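Local coordinates for protein SOSEKI 4 (Arabidopsis thaliana, PDB 6RSN) that polymerises through its DIX-like domain into filaments, reads cell polarity cues and can influence the orientation of cell division, at residues R4-L12 with P21-H31. The protein carries 1 engineered substitution. Numbering follows the deposited sequence.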
loop_
_atom_site.group_PDB
_atom_site.type_symbol
_atom_site.label_atom_id
_atom_site.label_comp_id
_atom_site.label_asym_id
_atom_site.label_seq_id
_atom_site.Cartn_x
_atom_site.Cartn_y
_atom_site.Cartn_z
ATOM N N ARG A 4 7.229 -8.949 -13.878
ATOM C CA ARG A 4 5.790 -9.127 -13.623
ATOM C C ARG A 4 5.254 -7.891 -12.900
ATOM O O ARG A 4 6.001 -7.151 -12.259
ATOM C CB ARG A 4 5.539 -10.326 -12.713
ATOM C CG ARG A 4 4.267 -11.081 -13.074
ATOM C CD ARG A 4 4.253 -12.444 -12.410
ATOM N NE ARG A 4 3.772 -12.277 -11.042
ATOM C CZ ARG A 4 4.517 -12.368 -9.944
ATOM N NH1 ARG A 4 5.811 -12.637 -10.041
ATOM N NH2 ARG A 4 3.956 -12.197 -8.757
ATOM N N ILE A 5 3.943 -7.700 -13.012
ATOM C CA ILE A 5 3.289 -6.562 -12.378
ATOM C C ILE A 5 2.118 -7.101 -11.563
ATOM O O ILE A 5 1.489 -8.115 -11.882
ATOM C CB ILE A 5 2.858 -5.475 -13.401
ATOM C CG1 ILE A 5 1.709 -5.955 -14.292
ATOM C CG2 ILE A 5 4.028 -4.959 -14.238
ATOM C CD1 ILE A 5 0.357 -5.502 -13.809
ATOM N N VAL A 6 1.911 -6.485 -10.418
ATOM C CA VAL A 6 0.808 -6.899 -9.581
ATOM C C VAL A 6 -0.151 -5.737 -9.367
ATOM O O VAL A 6 0.257 -4.565 -9.302
ATOM C CB VAL A 6 1.241 -7.543 -8.252
ATOM C CG1 VAL A 6 2.109 -8.777 -8.463
ATOM C CG2 VAL A 6 1.900 -6.577 -7.300
ATOM N N PRO A 7 -1.444 -6.078 -9.232
ATOM C CA PRO A 7 -2.472 -5.074 -8.951
ATOM C C PRO A 7 -2.445 -4.644 -7.487
ATOM O O PRO A 7 -2.397 -5.478 -6.603
ATOM C CB PRO A 7 -3.765 -5.849 -9.274
ATOM C CG PRO A 7 -3.424 -7.360 -9.026
ATOM C CD PRO A 7 -1.955 -7.472 -9.367
ATOM N N VAL A 8 -2.480 -3.332 -7.226
ATOM C CA VAL A 8 -2.531 -2.841 -5.845
ATOM C C VAL A 8 -3.677 -1.861 -5.709
ATOM O O VAL A 8 -3.775 -0.923 -6.508
ATOM C CB VAL A 8 -1.189 -2.210 -5.438
ATOM C CG1 VAL A 8 -1.248 -1.643 -4.018
ATOM C CG2 VAL A 8 -0.041 -3.228 -5.552
ATOM N N VAL A 9 -4.523 -2.024 -4.680
ATOM C CA VAL A 9 -5.546 -1.030 -4.361
ATOM C C VAL A 9 -5.071 -0.308 -3.102
ATOM O O VAL A 9 -4.611 -0.968 -2.181
ATOM C CB VAL A 9 -6.946 -1.655 -4.148
ATOM C CG1 VAL A 9 -7.952 -0.684 -3.513
ATOM C CG2 VAL A 9 -7.543 -2.184 -5.465
ATOM N N TYR A 10 -5.168 1.033 -3.092
ATOM C CA TYR A 10 -4.829 1.733 -1.843
ATOM C C TYR A 10 -5.884 2.779 -1.491
ATOM O O TYR A 10 -6.472 3.466 -2.355
ATOM C CB TYR A 10 -3.404 2.334 -1.869
ATOM C CG TYR A 10 -3.163 3.463 -2.852
ATOM C CD1 TYR A 10 -2.760 3.205 -4.152
ATOM C CD2 TYR A 10 -3.388 4.786 -2.495
ATOM C CE1 TYR A 10 -2.538 4.238 -5.063
ATOM C CE2 TYR A 10 -3.162 5.835 -3.384
ATOM C CZ TYR A 10 -2.781 5.556 -4.686
ATOM O OH TYR A 10 -2.573 6.595 -5.563
ATOM N N TYR A 11 -6.109 2.960 -0.175
ATOM C CA TYR A 11 -7.015 3.958 0.375
ATOM C C TYR A 11 -6.177 5.043 1.046
ATOM O O TYR A 11 -5.177 4.732 1.700
ATOM C CB TYR A 11 -7.846 3.339 1.505
ATOM C CG TYR A 11 -8.866 2.349 1.008
ATOM C CD1 TYR A 11 -8.487 1.036 0.764
ATOM C CD2 TYR A 11 -10.180 2.737 0.790
ATOM C CE1 TYR A 11 -9.442 0.125 0.342
ATOM C CE2 TYR A 11 -11.144 1.828 0.334
ATOM C CZ TYR A 11 -10.748 0.524 0.118
ATOM O OH TYR A 11 -11.614 -0.444 -0.340
ATOM N N LEU A 12 -6.440 6.307 0.725
ATOM C CA LEU A 12 -5.736 7.342 1.497
ATOM C C LEU A 12 -6.691 7.877 2.547
ATOM O O LEU A 12 -7.867 8.111 2.258
ATOM C CB LEU A 12 -5.368 8.534 0.600
ATOM C CG LEU A 12 -4.410 8.161 -0.512
ATOM C CD1 LEU A 12 -4.063 9.425 -1.331
ATOM C CD2 LEU A 12 -3.132 7.526 0.094
ATOM N N PRO A 21 -10.854 4.485 -3.003
ATOM C CA PRO A 21 -9.536 3.954 -3.207
ATOM C C PRO A 21 -9.095 4.162 -4.649
ATOM O O PRO A 21 -9.863 4.625 -5.485
ATOM C CB PRO A 21 -9.677 2.469 -2.882
ATOM C CG PRO A 21 -11.114 2.163 -3.279
ATOM C CD PRO A 21 -11.870 3.413 -2.864
ATOM N N HIS A 22 -7.796 3.931 -4.811
ATOM C CA HIS A 22 -7.104 4.002 -6.077
ATOM C C HIS A 22 -6.644 2.609 -6.457
ATOM O O HIS A 22 -6.325 1.802 -5.585
ATOM C CB HIS A 22 -5.872 4.910 -5.929
ATOM C CG HIS A 22 -6.232 6.354 -5.999
ATOM N ND1 HIS A 22 -6.703 7.059 -4.890
ATOM C CD2 HIS A 22 -6.265 7.203 -7.043
ATOM C CE1 HIS A 22 -6.967 8.306 -5.270
ATOM N NE2 HIS A 22 -6.746 8.411 -6.562
ATOM N N PHE A 23 -6.580 2.343 -7.774
ATOM C CA PHE A 23 -5.995 1.127 -8.299
ATOM C C PHE A 23 -4.768 1.452 -9.133
ATOM O O PHE A 23 -4.883 2.311 -10.014
ATOM C CB PHE A 23 -6.983 0.405 -9.237
ATOM C CG PHE A 23 -6.356 -0.804 -9.914
ATOM C CD1 PHE A 23 -5.654 -0.696 -11.111
ATOM C CD2 PHE A 23 -6.397 -2.052 -9.314
ATOM C CE1 PHE A 23 -5.097 -1.822 -11.736
ATOM C CE2 PHE A 23 -5.847 -3.182 -9.930
ATOM C CZ PHE A 23 -5.189 -3.070 -11.141
ATOM N N ILE A 24 -3.628 0.782 -8.860
ATOM C CA ILE A 24 -2.443 0.924 -9.701
ATOM C C ILE A 24 -1.872 -0.458 -10.000
ATOM O O ILE A 24 -2.120 -1.385 -9.241
ATOM C CB ILE A 24 -1.373 1.800 -9.023
ATOM C CG1 ILE A 24 -0.987 1.294 -7.623
ATOM C CG2 ILE A 24 -1.848 3.258 -8.931
ATOM C CD1 ILE A 24 0.252 1.998 -6.990
ATOM N N GLU A 25 -1.037 -0.531 -11.048
ATOM C CA GLU A 25 -0.259 -1.738 -11.291
ATOM C C GLU A 25 1.180 -1.499 -10.871
ATOM O O GLU A 25 1.732 -0.439 -11.182
ATOM C CB GLU A 25 -0.395 -2.093 -12.774
ATOM C CG GLU A 25 -1.818 -2.522 -13.085
ATOM C CD GLU A 25 -1.952 -3.072 -14.471
ATOM O OE1 GLU A 25 -1.273 -2.532 -15.361
ATOM O OE2 GLU A 25 -2.698 -4.062 -14.631
ATOM N N VAL A 26 1.750 -2.426 -10.085
ATOM C CA VAL A 26 3.084 -2.236 -9.535
ATOM C C VAL A 26 4.082 -3.234 -10.125
ATOM O O VAL A 26 3.925 -4.437 -9.935
ATOM C CB VAL A 26 3.057 -2.303 -8.003
ATOM C CG1 VAL A 26 4.475 -2.235 -7.440
ATOM C CG2 VAL A 26 2.198 -1.146 -7.478
ATOM N N PRO A 27 5.171 -2.771 -10.785
ATOM C CA PRO A 27 6.245 -3.688 -11.196
ATOM C C PRO A 27 6.970 -4.297 -9.993
ATOM O O PRO A 27 7.362 -3.574 -9.068
ATOM C CB PRO A 27 7.174 -2.839 -12.092
ATOM C CG PRO A 27 6.311 -1.640 -12.485
ATOM C CD PRO A 27 5.376 -1.400 -11.303
ATOM N N LEU A 28 7.117 -5.625 -10.019
ATOM C CA LEU A 28 7.805 -6.433 -9.015
ATOM C C LEU A 28 9.316 -6.417 -9.237
ATOM O O LEU A 28 9.801 -6.453 -10.369
ATOM C CB LEU A 28 7.317 -7.876 -9.127
ATOM C CG LEU A 28 6.086 -8.210 -8.297
ATOM C CD1 LEU A 28 6.007 -9.700 -8.012
ATOM C CD2 LEU A 28 6.091 -7.415 -7.008
ATOM N N SER A 29 10.052 -6.369 -8.127
ATOM C CA SER A 29 11.499 -6.453 -8.126
ATOM C C SER A 29 11.920 -7.916 -7.951
ATOM O O SER A 29 12.865 -8.363 -8.605
ATOM C CB SER A 29 12.092 -5.540 -7.065
ATOM O OG SER A 29 11.443 -5.711 -5.804
ATOM N N SER A 30 11.189 -8.656 -7.090
ATOM C CA SER A 30 11.369 -10.097 -6.918
ATOM C C SER A 30 10.103 -10.853 -7.304
ATOM O O SER A 30 8.989 -10.417 -7.033
ATOM C CB SER A 30 11.717 -10.457 -5.498
ATOM O OG SER A 30 11.323 -11.810 -5.254
ATOM N N HIS A 31 10.273 -12.073 -7.812
ATOM C CA HIS A 31 9.122 -12.709 -8.425
ATOM C C HIS A 31 8.317 -13.553 -7.429
ATOM O O HIS A 31 7.401 -14.264 -7.829
ATOM C CB HIS A 31 9.483 -13.278 -9.814
ATOM C CG HIS A 31 9.819 -12.195 -10.795
ATOM N ND1 HIS A 31 9.681 -10.835 -10.488
ATOM C CD2 HIS A 31 10.245 -12.249 -12.080
ATOM C CE1 HIS A 31 10.036 -10.110 -11.534
ATOM N NE2 HIS A 31 10.387 -10.956 -12.524
#
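The Tyr10 ring lies across His22 CB, a CH-pi contact over one face of the phenol, toward its rim, 3.6 Å from the Tyr10 centroid. Tyr10 CG stands between its backbone N and carbonyl carbon (chi1 66°), which swings the ring over the neighbouring strand. The His22 imidazole runs nearly parallel to the phenol (planes 13° apart) but is displaced, with little overlap. Ile24 CG2 meets the phenol edge at CE1, and Arg47 NH2 of helix 36-47 is hydrogen-bonded to the Tyr10 hydroxyl. On the other face, Pro21 CB makes a second CH-pi contact, centred over the Tyr11 ring. On the helix-facing side, Val8 CG2 touches Val26 CG2 at 3.6 Å. The other side carries Pro7 CB against Phe23 CE2 at 3.4 Å, and Ile5 CD1 against the Glu25 carboxylate. Antiparallel hydrogen-bonded pairs Val6-Val26, Val8-Ile24 and Tyr10-His22 join the backbones. Leu28 N adds a straight bond to Arg4 O (2.9 Å). The poorly ordered Arg4 guanidinium lies over Leu28 CD1; its NH1 reaches His31 O at 3.2 Å in a bent hydrogen bond (142°), from above the carbonyl plane. This is the N-terminal beta hairpin of the ubiquitin-like fold of a DIX-like domain.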